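Local coordinates for protein TipC2 (Streptococcus intermedius B196, PDB 6DHX) that probably serves as an immunity protein (antitoxin), neutralising an antibacterial toxin exported by a type VII secretion system, at residues Q27-T32 and F81-K86; N37-L42 and I77-S82; I90-E95 and K160-K165. All coordinates share one frame; numbering follows the deposited sequence.

Interaction 1: Q27-T32 and F81-K86; sequences QETEKT and FSFLNK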
loop_
_atom_site.group_PDB
_atom_site.type_symbol
_atom_site.label_atom_id
_atom_site.label_comp_id
_atom_site.label_asym_id
_atom_site.label_seq_id
_atom_site.Cartn_x
_atom_site.Cartn_y
_atom_site.Cartn_z
ATOM N N GLN A 27 1.649 -3.762 -13.841
ATOM C CA GLN A 27 1.798 -3.736 -15.302
ATOM C C GLN A 27 0.739 -2.872 -15.953
ATOM O O GLN A 27 1.012 -2.194 -16.947
ATOM C CB GLN A 27 1.742 -5.172 -15.849
ATOM C CG GLN A 27 3.002 -5.946 -15.386
ATOM C CD GLN A 27 3.051 -7.400 -15.822
ATOM O OE1 GLN A 27 3.509 -8.248 -15.050
ATOM N NE2 GLN A 27 2.598 -7.713 -17.060
ATOM N N GLU A 28 -0.503 -2.937 -15.464
ATOM C CA GLU A 28 -1.505 -2.104 -16.128
ATOM C C GLU A 28 -1.259 -0.636 -15.813
ATOM O O GLU A 28 -1.518 0.220 -16.673
ATOM C CB GLU A 28 -2.896 -2.531 -15.697
ATOM C CG GLU A 28 -4.058 -1.750 -16.342
ATOM C CD GLU A 28 -4.253 -1.970 -17.838
ATOM O OE1 GLU A 28 -3.616 -2.851 -18.447
ATOM O OE2 GLU A 28 -5.123 -1.257 -18.379
ATOM N N THR A 29 -0.755 -0.342 -14.604
ATOM C CA THR A 29 -0.438 1.065 -14.314
ATOM C C THR A 29 0.743 1.534 -15.124
ATOM O O THR A 29 0.700 2.637 -15.659
ATOM C CB THR A 29 -0.208 1.288 -12.810
ATOM O OG1 THR A 29 -1.380 0.856 -12.108
ATOM C CG2 THR A 29 0.051 2.838 -12.539
ATOM N N GLU A 30 1.793 0.705 -15.282
ATOM C CA GLU A 30 2.913 1.153 -16.085
ATOM C C GLU A 30 2.521 1.338 -17.557
ATOM O O GLU A 30 3.048 2.236 -18.248
ATOM C CB GLU A 30 4.079 0.146 -15.943
ATOM C CG GLU A 30 5.390 0.739 -16.502
ATOM C CD GLU A 30 5.550 0.529 -18.018
ATOM O OE1 GLU A 30 4.882 -0.378 -18.571
ATOM O OE2 GLU A 30 6.334 1.275 -18.667
ATOM N N LYS A 31 1.589 0.506 -18.038
ATOM C CA LYS A 31 1.126 0.607 -19.407
ATOM C C LYS A 31 0.344 1.891 -19.655
ATOM O O LYS A 31 0.439 2.454 -20.748
ATOM C CB LYS A 31 0.254 -0.624 -19.731
ATOM C CG LYS A 31 -0.469 -0.506 -21.065
ATOM C CD LYS A 31 -1.405 -1.743 -21.246
ATOM C CE LYS A 31 -2.075 -1.749 -22.601
ATOM N NZ LYS A 31 -2.789 -3.042 -22.868
ATOM N N THR A 32 -0.412 2.361 -18.651
ATOM C CA THR A 32 -1.393 3.430 -18.845
ATOM C C THR A 32 -1.018 4.774 -18.222
ATOM O O THR A 32 -1.615 5.789 -18.619
ATOM C CB THR A 32 -2.759 3.031 -18.273
ATOM O OG1 THR A 32 -2.689 2.824 -16.865
ATOM C CG2 THR A 32 -3.252 1.693 -18.938
ATOM N N PHE A 81 4.017 3.879 -6.941
ATOM C CA PHE A 81 4.642 3.021 -7.948
ATOM C C PHE A 81 6.089 3.428 -8.174
ATOM O O PHE A 81 6.358 4.623 -8.359
ATOM C CB PHE A 81 3.871 3.165 -9.270
ATOM C CG PHE A 81 2.514 2.564 -9.207
ATOM C CD1 PHE A 81 1.451 3.273 -8.656
ATOM C CD2 PHE A 81 2.298 1.256 -9.650
ATOM C CE1 PHE A 81 0.147 2.712 -8.555
ATOM C CE2 PHE A 81 1.019 0.676 -9.551
ATOM C CZ PHE A 81 -0.064 1.408 -8.974
ATOM N N SER A 82 7.017 2.460 -8.125
ATOM C CA SER A 82 8.431 2.738 -8.389
ATOM C C SER A 82 8.789 1.904 -9.601
ATOM O O SER A 82 8.957 0.685 -9.493
ATOM C CB SER A 82 9.342 2.397 -7.206
ATOM O OG SER A 82 8.990 3.188 -6.083
ATOM N N PHE A 83 8.861 2.550 -10.752
ATOM C CA PHE A 83 9.140 1.812 -11.982
ATOM C C PHE A 83 10.608 1.810 -12.368
ATOM O O PHE A 83 11.042 0.936 -13.141
ATOM C CB PHE A 83 8.379 2.430 -13.162
ATOM C CG PHE A 83 6.896 2.408 -13.045
ATOM C CD1 PHE A 83 6.216 1.244 -12.694
ATOM C CD2 PHE A 83 6.154 3.570 -13.358
ATOM C CE1 PHE A 83 4.828 1.222 -12.628
ATOM C CE2 PHE A 83 4.777 3.553 -13.280
ATOM C CZ PHE A 83 4.100 2.386 -12.929
ATOM N N LEU A 84 11.369 2.793 -11.909
ATOM C CA LEU A 84 12.671 3.076 -12.502
ATOM C C LEU A 84 13.852 2.500 -11.726
ATOM O O LEU A 84 14.957 2.453 -12.277
ATOM C CB LEU A 84 12.871 4.601 -12.597
ATOM C CG LEU A 84 12.446 5.352 -13.851
ATOM C CD1 LEU A 84 11.184 4.822 -14.484
ATOM C CD2 LEU A 84 12.358 6.872 -13.569
ATOM N N ASN A 85 13.682 2.146 -10.457
ATOM C CA ASN A 85 14.813 1.765 -9.614
ATOM C C ASN A 85 15.078 0.257 -9.726
ATOM O O ASN A 85 14.302 -0.486 -10.329
ATOM C CB ASN A 85 14.552 2.146 -8.160
ATOM C CG ASN A 85 13.295 1.503 -7.605
ATOM O OD1 ASN A 85 12.314 1.292 -8.345
ATOM N ND2 ASN A 85 13.300 1.198 -6.310
ATOM N N LYS A 86 16.185 -0.189 -9.124
ATOM C CA LYS A 86 16.554 -1.604 -9.236
ATOM C C LYS A 86 15.589 -2.482 -8.461
ATOM O O LYS A 86 15.277 -3.597 -8.891
ATOM C CB LYS A 86 17.979 -1.825 -8.738
ATOM C CG LYS A 86 19.035 -1.285 -9.684
ATOM C CD LYS A 86 20.427 -1.506 -9.075
ATOM C CE LYS A 86 21.501 -0.932 -9.985
ATOM N NZ LYS A 86 22.848 -1.036 -9.347
#
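Thr29 lays its methyl group on the ring of Phe81. Its CG2 stands 3.7 Å from the centroid of that ring and only 8° off the normal, a CH-pi contact over the middle of the face. The hydroxyl leans toward the far rim instead, with Thr29 OG1 3.4 Å from Phe81 CZ, a packing contact; the hydroxyl's hydrogen bond goes to the carbonyl O of Ile25 one turn back in the helix. A threonine suits the place because its methyl meets the aromatic face while the helix itself satisfies its hydroxyl.

Beside it, Glu30 does the same to Phe83 with the aliphatic part of its chain. Glu30 CG sits 3.9 Å from the Phe83 centroid, and Glu30 CB approaches Phe83 CE1 to 3.6 Å. A chi1 of -167°, with CG anti to the backbone N, puts CG over the ring; the bend at chi2 (-86°) then carries the carboxylate away, its plane almost perpendicular to the ring. The opposite face of Phe83 receives Phe81 CB, so the ring is held between helix and strand, and Thr29 CG2 meets its edge, 4.1 Å from Phe83 CZ.

In the fold, this is the N-terminal helix 21-32 lying against the end of strand 74-82, where the strand gives way to the turn leading to strand 89-99. Phe81 is buried, whereas Phe83, just past the strand's end, is partly exposed. Tyr26 meets the Phe83 ring edge-to-face and Tyr33 adds another ring. Farther out, Pro61 and Ile63 of strand 59-65 and Ile90 of strand 89-99 also pack on Phe81.

Interaction 2: N37-L42 and I77-S82; sequences NIFNKL and IAIDFS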
loop_
_atom_site.group_PDB
_atom_site.type_symbol
_atom_site.label_atom_id
_atom_site.label_comp_id
_atom_site.label_asym_id
_atom_site.label_seq_id
_atom_site.Cartn_x
_atom_site.Cartn_y
_atom_site.Cartn_z
ATOM N N ASN A 37 -4.152 7.091 -17.145
ATOM C CA ASN A 37 -3.945 6.196 -16.006
ATOM C C ASN A 37 -5.200 5.397 -15.711
ATOM O O ASN A 37 -6.273 5.962 -15.548
ATOM C CB ASN A 37 -3.560 7.056 -14.791
ATOM C CG ASN A 37 -2.908 6.238 -13.667
ATOM O OD1 ASN A 37 -3.411 5.204 -13.260
ATOM N ND2 ASN A 37 -1.772 6.736 -13.156
ATOM N N ILE A 38 -5.031 4.068 -15.575
ATOM C CA ILE A 38 -6.157 3.210 -15.227
ATOM C C ILE A 38 -6.897 3.720 -13.978
ATOM O O ILE A 38 -8.117 3.623 -13.887
ATOM C CB ILE A 38 -5.646 1.753 -15.036
ATOM C CG1 ILE A 38 -6.801 0.825 -14.635
ATOM C CG2 ILE A 38 -4.522 1.629 -13.955
ATOM C CD1 ILE A 38 -7.757 0.621 -15.708
ATOM N N PHE A 39 -6.185 4.316 -13.018
ATOM C CA PHE A 39 -6.834 4.765 -11.792
ATOM C C PHE A 39 -7.675 6.015 -11.992
ATOM O O PHE A 39 -8.420 6.395 -11.079
ATOM C CB PHE A 39 -5.772 4.985 -10.698
ATOM C CG PHE A 39 -5.324 3.703 -10.054
ATOM C CD1 PHE A 39 -6.062 3.108 -9.008
ATOM C CD2 PHE A 39 -4.171 3.059 -10.500
ATOM C CE1 PHE A 39 -5.625 1.900 -8.415
ATOM C CE2 PHE A 39 -3.719 1.877 -9.922
ATOM C CZ PHE A 39 -4.448 1.255 -8.877
ATOM N N ASN A 40 -7.587 6.670 -13.165
ATOM C CA ASN A 40 -8.582 7.689 -13.486
ATOM C C ASN A 40 -9.983 7.100 -13.451
ATOM O O ASN A 40 -10.935 7.853 -13.257
ATOM C CB ASN A 40 -8.347 8.310 -14.885
ATOM C CG ASN A 40 -7.039 9.131 -14.944
ATOM O OD1 ASN A 40 -6.554 9.576 -13.927
ATOM N ND2 ASN A 40 -6.489 9.309 -16.133
ATOM N N LYS A 41 -10.108 5.784 -13.635
ATOM C CA LYS A 41 -11.409 5.102 -13.655
ATOM C C LYS A 41 -11.984 4.906 -12.256
ATOM O O LYS A 41 -13.169 4.596 -12.147
ATOM C CB LYS A 41 -11.293 3.735 -14.352
ATOM C CG LYS A 41 -11.016 3.836 -15.886
ATOM C CD LYS A 41 -10.909 2.432 -16.518
ATOM C CE LYS A 41 -10.677 2.520 -18.036
ATOM N NZ LYS A 41 -10.732 1.192 -18.694
ATOM N N LEU A 42 -11.181 5.096 -11.194
ATOM C CA LEU A 42 -11.597 4.779 -9.814
ATOM C C LEU A 42 -11.978 6.092 -9.145
ATOM O O LEU A 42 -11.106 6.899 -8.792
ATOM C CB LEU A 42 -10.479 4.073 -9.039
ATOM C CG LEU A 42 -10.813 3.655 -7.596
ATOM C CD1 LEU A 42 -11.983 2.649 -7.613
ATOM C CD2 LEU A 42 -9.525 3.003 -6.998
ATOM N N ILE A 77 -4.731 6.363 2.836
ATOM C CA ILE A 77 -4.569 5.118 2.102
ATOM C C ILE A 77 -3.946 5.500 0.772
ATOM O O ILE A 77 -4.479 6.357 0.061
ATOM C CB ILE A 77 -5.916 4.370 1.873
ATOM C CG1 ILE A 77 -6.725 4.199 3.165
ATOM C CG2 ILE A 77 -5.652 3.004 1.158
ATOM C CD1 ILE A 77 -8.219 3.824 2.931
ATOM N N ALA A 78 -2.825 4.878 0.424
ATOM C CA ALA A 78 -2.081 5.357 -0.737
ATOM C C ALA A 78 -1.408 4.196 -1.448
ATOM O O ALA A 78 -1.143 3.143 -0.856
ATOM C CB ALA A 78 -1.051 6.418 -0.314
ATOM N N ILE A 79 -1.174 4.380 -2.750
ATOM C CA ILE A 79 -0.435 3.406 -3.559
ATOM C C ILE A 79 0.653 4.164 -4.292
ATOM O O ILE A 79 0.349 5.078 -5.048
ATOM C CB ILE A 79 -1.325 2.681 -4.585
ATOM C CG1 ILE A 79 -2.605 2.136 -3.930
ATOM C CG2 ILE A 79 -0.497 1.565 -5.258
ATOM C CD1 ILE A 79 -3.634 1.605 -4.964
ATOM N N ASP A 80 1.907 3.802 -4.067
ATOM C CA ASP A 80 3.020 4.420 -4.784
ATOM C C ASP A 80 3.611 3.417 -5.759
ATOM O O ASP A 80 3.739 2.246 -5.430
ATOM C CB ASP A 80 4.136 4.878 -3.825
ATOM C CG ASP A 80 3.773 6.124 -3.066
ATOM O OD1 ASP A 80 3.030 6.935 -3.608
ATOM O OD2 ASP A 80 4.159 6.275 -1.879
ATOM N N PHE A 81 4.017 3.879 -6.941
ATOM C CA PHE A 81 4.642 3.021 -7.948
ATOM C C PHE A 81 6.089 3.428 -8.174
ATOM O O PHE A 81 6.358 4.623 -8.359
ATOM C CB PHE A 81 3.871 3.165 -9.270
ATOM C CG PHE A 81 2.514 2.564 -9.207
ATOM C CD1 PHE A 81 1.451 3.273 -8.656
ATOM C CD2 PHE A 81 2.298 1.256 -9.650
ATOM C CE1 PHE A 81 0.147 2.712 -8.555
ATOM C CE2 PHE A 81 1.019 0.676 -9.551
ATOM C CZ PHE A 81 -0.064 1.408 -8.974
ATOM N N SER A 82 7.017 2.460 -8.125
ATOM C CA SER A 82 8.431 2.738 -8.389
ATOM C C SER A 82 8.789 1.904 -9.601
ATOM O O SER A 82 8.957 0.685 -9.493
ATOM C CB SER A 82 9.342 2.397 -7.206
ATOM O OG SER A 82 8.990 3.188 -6.083
#
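Phe39 reaches from a short 3-10 segment toward two side chains of strand 74-82, dividing the far end of its ring between them. Phe39 CE1 and CZ each lie 4.0 Å from Ile79 CD1, and on the other flank Phe39 CE2 comes within 3.8 Å of Phe81 CZ. Through this last pair of atoms the two rings meet obliquely, without the overlap of a stack. Ile79 runs at about a right angle to Phe39 and offers just its terminal methyl; with CG1 anti to the carbonyl carbon (chi1 -49°) and the chain extended beyond it, CD1 reaches out from the strand.

The loop holds the backbone at Phe39, from which the ring projects. Asn37 OD1 accepts the backbone N-H of Phe39 at 2.9 Å in a nearly straight bond (165°), forming an Asx turn that leads into the 3-10 segment. Asparagine fits here because its short side chain can reach the backbone N-H two residues ahead. Ile63 of strand 59-65 and Trp170 of helix 151-173 also touch Phe39, placing it between sheet and helix. With no hydrogen bond across this buried contact, its cohesion rests on dispersion and the exclusion of water.

Interaction 3: I90-E95 and K160-K165; sequences ILIYFE and KIVNQK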
loop_
_atom_site.group_PDB
_atom_site.type_symbol
_atom_site.label_atom_id
_atom_site.label_comp_id
_atom_site.label_asym_id
_atom_site.label_seq_id
_atom_site.Cartn_x
_atom_site.Cartn_y
_atom_site.Cartn_z
ATOM N N ILE A 90 5.439 -1.959 -6.240
ATOM C CA ILE A 90 4.263 -1.182 -5.841
ATOM C C ILE A 90 4.229 -1.206 -4.332
ATOM O O ILE A 90 4.526 -2.239 -3.713
ATOM C CB ILE A 90 2.943 -1.783 -6.339
ATOM C CG1 ILE A 90 2.985 -2.176 -7.769
ATOM C CG2 ILE A 90 1.766 -0.938 -5.958
ATOM C CD1 ILE A 90 2.551 -3.627 -7.786
ATOM N N LEU A 91 3.864 -0.082 -3.735
ATOM C CA LEU A 91 3.739 0.004 -2.275
ATOM C C LEU A 91 2.314 0.440 -1.982
ATOM O O LEU A 91 1.902 1.521 -2.423
ATOM C CB LEU A 91 4.725 1.015 -1.707
ATOM C CG LEU A 91 4.382 1.392 -0.256
ATOM C CD1 LEU A 91 4.724 0.185 0.691
ATOM C CD2 LEU A 91 5.172 2.607 0.121
ATOM N N ILE A 92 1.562 -0.396 -1.257
ATOM C CA ILE A 92 0.228 -0.052 -0.768
ATOM C C ILE A 92 0.385 0.186 0.728
ATOM O O ILE A 92 0.860 -0.699 1.438
ATOM C CB ILE A 92 -0.777 -1.189 -1.025
ATOM C CG1 ILE A 92 -0.905 -1.452 -2.542
ATOM C CG2 ILE A 92 -2.139 -0.894 -0.314
ATOM C CD1 ILE A 92 -1.531 -2.846 -2.829
ATOM N N TYR A 93 0.003 1.358 1.221
ATOM C CA TYR A 93 0.099 1.558 2.656
ATOM C C TYR A 93 -1.098 2.338 3.166
ATOM O O TYR A 93 -1.818 3.011 2.422
ATOM C CB TYR A 93 1.415 2.245 3.071
ATOM C CG TYR A 93 1.589 3.691 2.671
ATOM C CD1 TYR A 93 2.064 4.036 1.407
ATOM C CD2 TYR A 93 1.314 4.711 3.592
ATOM C CE1 TYR A 93 2.243 5.390 1.052
ATOM C CE2 TYR A 93 1.479 6.037 3.259
ATOM C CZ TYR A 93 1.941 6.385 1.988
ATOM O OH TYR A 93 2.128 7.732 1.663
ATOM N N PHE A 94 -1.319 2.212 4.474
ATOM C CA PHE A 94 -2.401 2.957 5.068
ATOM C C PHE A 94 -2.047 3.236 6.509
ATOM O O PHE A 94 -1.147 2.607 7.091
ATOM C CB PHE A 94 -3.741 2.221 4.971
ATOM C CG PHE A 94 -3.776 0.856 5.676
ATOM C CD1 PHE A 94 -3.385 -0.300 5.001
ATOM C CD2 PHE A 94 -4.255 0.743 6.982
ATOM C CE1 PHE A 94 -3.452 -1.563 5.619
ATOM C CE2 PHE A 94 -4.311 -0.506 7.604
ATOM C CZ PHE A 94 -3.942 -1.670 6.916
ATOM N N GLU A 95 -2.736 4.229 7.058
ATOM C CA GLU A 95 -2.448 4.745 8.395
ATOM C C GLU A 95 -3.749 4.955 9.150
ATOM O O GLU A 95 -4.779 5.320 8.566
ATOM C CB GLU A 95 -1.651 6.081 8.352
ATOM C CG GLU A 95 -0.349 6.049 7.517
ATOM C CD GLU A 95 0.506 7.317 7.686
ATOM O OE1 GLU A 95 0.028 8.296 8.296
ATOM O OE2 GLU A 95 1.659 7.330 7.188
ATOM N N LYS A 160 -9.288 -5.482 6.007
ATOM C CA LYS A 160 -10.292 -4.451 5.766
ATOM C C LYS A 160 -9.853 -3.452 4.694
ATOM O O LYS A 160 -10.649 -3.072 3.824
ATOM C CB LYS A 160 -10.572 -3.729 7.079
ATOM C CG LYS A 160 -11.685 -2.685 6.957
ATOM C CD LYS A 160 -11.882 -2.058 8.356
ATOM C CE LYS A 160 -12.686 -0.768 8.284
ATOM N NZ LYS A 160 -13.991 -0.975 7.607
ATOM N N ILE A 161 -8.606 -2.996 4.758
ATOM C CA ILE A 161 -8.162 -1.937 3.862
ATOM C C ILE A 161 -7.537 -2.491 2.602
ATOM O O ILE A 161 -7.835 -2.005 1.501
ATOM C CB ILE A 161 -7.178 -0.988 4.577
ATOM C CG1 ILE A 161 -7.853 -0.354 5.803
ATOM C CG2 ILE A 161 -6.618 0.064 3.557
ATOM C CD1 ILE A 161 -9.138 0.458 5.478
ATOM N N VAL A 162 -6.595 -3.434 2.715
ATOM C CA VAL A 162 -5.953 -3.905 1.479
ATOM C C VAL A 162 -6.901 -4.813 0.702
ATOM O O VAL A 162 -7.083 -4.646 -0.503
ATOM C CB VAL A 162 -4.612 -4.614 1.742
ATOM C CG1 VAL A 162 -4.026 -5.196 0.389
ATOM C CG2 VAL A 162 -3.589 -3.626 2.340
ATOM N N ASN A 163 -7.467 -5.831 1.367
ATOM C CA ASN A 163 -8.263 -6.777 0.582
ATOM C C ASN A 163 -9.641 -6.225 0.232
ATOM O O ASN A 163 -10.048 -6.247 -0.937
ATOM C CB ASN A 163 -8.374 -8.102 1.341
ATOM C CG ASN A 163 -7.063 -8.880 1.282
ATOM O OD1 ASN A 163 -6.238 -8.638 0.395
ATOM N ND2 ASN A 163 -6.877 -9.818 2.190
ATOM N N GLN A 164 -10.371 -5.730 1.225
ATOM C CA GLN A 164 -11.769 -5.352 1.047
ATOM C C GLN A 164 -11.931 -3.944 0.502
ATOM O O GLN A 164 -13.058 -3.527 0.165
ATOM C CB GLN A 164 -12.530 -5.498 2.391
ATOM C CG GLN A 164 -12.668 -6.968 2.855
ATOM C CD GLN A 164 -12.964 -7.882 1.665
ATOM O OE1 GLN A 164 -13.874 -7.607 0.865
ATOM N NE2 GLN A 164 -12.171 -8.943 1.516
ATOM N N LYS A 165 -10.844 -3.199 0.358
ATOM C CA LYS A 165 -10.983 -1.864 -0.189
ATOM C C LYS A 165 -10.068 -1.691 -1.398
ATOM O O LYS A 165 -10.569 -1.588 -2.537
ATOM C CB LYS A 165 -10.714 -0.804 0.888
ATOM C CG LYS A 165 -11.059 0.628 0.470
ATOM C CD LYS A 165 -11.037 1.523 1.720
ATOM C CE LYS A 165 -11.350 2.957 1.385
ATOM N NZ LYS A 165 -12.761 3.133 0.872
#
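Phe94 turns its ring toward helix 151-173, where Ile161 sits over one face. Starting at the backbone, Phe94 CB meets Ile161 CG2 at 3.9 Å. The next atoms, Phe94 CG and CD1, each come to 3.6 Å from the same methyl. Along the other side of the ring, CD2 and CE2 run beneath Ile161 CG1, at 3.9 Å in the case of CD2. Phe94 CE1, farther out, meets Val162 CG2 at 3.9 Å as well as Ile161 CB, and at the tip CZ still keeps contact with Ile161 CB. That branched carbon is the hub of the contact: Ile161 CB stands 3.8 Å from the centroid of the Phe94 ring and 7° off its normal, a CH-pi approach with CG1 and CG2 spread over the two sides of the ring. Beta-branching thus suits Ile161, because three of its carbons can cover an aromatic face at once. The ring owes its place to a chi1 of 61°, which sets CG between the backbone N and the carbonyl carbon.

The arrangement is a helix packed on a mixed sheet, against strand 89-99, whose neighbours 74-82 and 102-111 are antiparallel to it. Segments 90-95 and 160-165 run at 123° to each other with their axes 9.3 Å apart, so the helix crosses the strand, and the alternate strand residues Ile92 and Phe94 face it while Tyr93 points away. Ile92 continues the apolar row: its CG2 lies 4.1 Å from Val162 CG2, a methyl that therefore touches both strand residues. All four side chains are buried and apolar. Around them, His157 from an earlier turn of the helix and Ile106 of strand 102-111 touch Phe94, Tyr74 of strand 74-82 packs on Ile161, and Phe22 of helix 21-32 meets Ile92.

In the fold
Interactions 1 and 2 share Phe81 and Ser82 of strand 74-82, about 11 Å apart between centres; Thr29 of the first also touches Phe39 of the second. Interaction 3 lies on strand 89-99, the next in chain and sheet; its centre is about 12 Å from that of interaction 2 and about 18 Å from that of interaction 1. Backbone hydrogen bonds from Asp80 N to Leu91 O and from Ala78 N to Tyr93 O join the two strands. Along the chain, interactions 1 and 2 both close before interaction 3 opens. Helix 21-32, the loop after it and helix 151-173 thereby gather on one mixed, largely antiparallel sheet, interactions 2 and 3 buried, interaction 1 at the partly exposed margin.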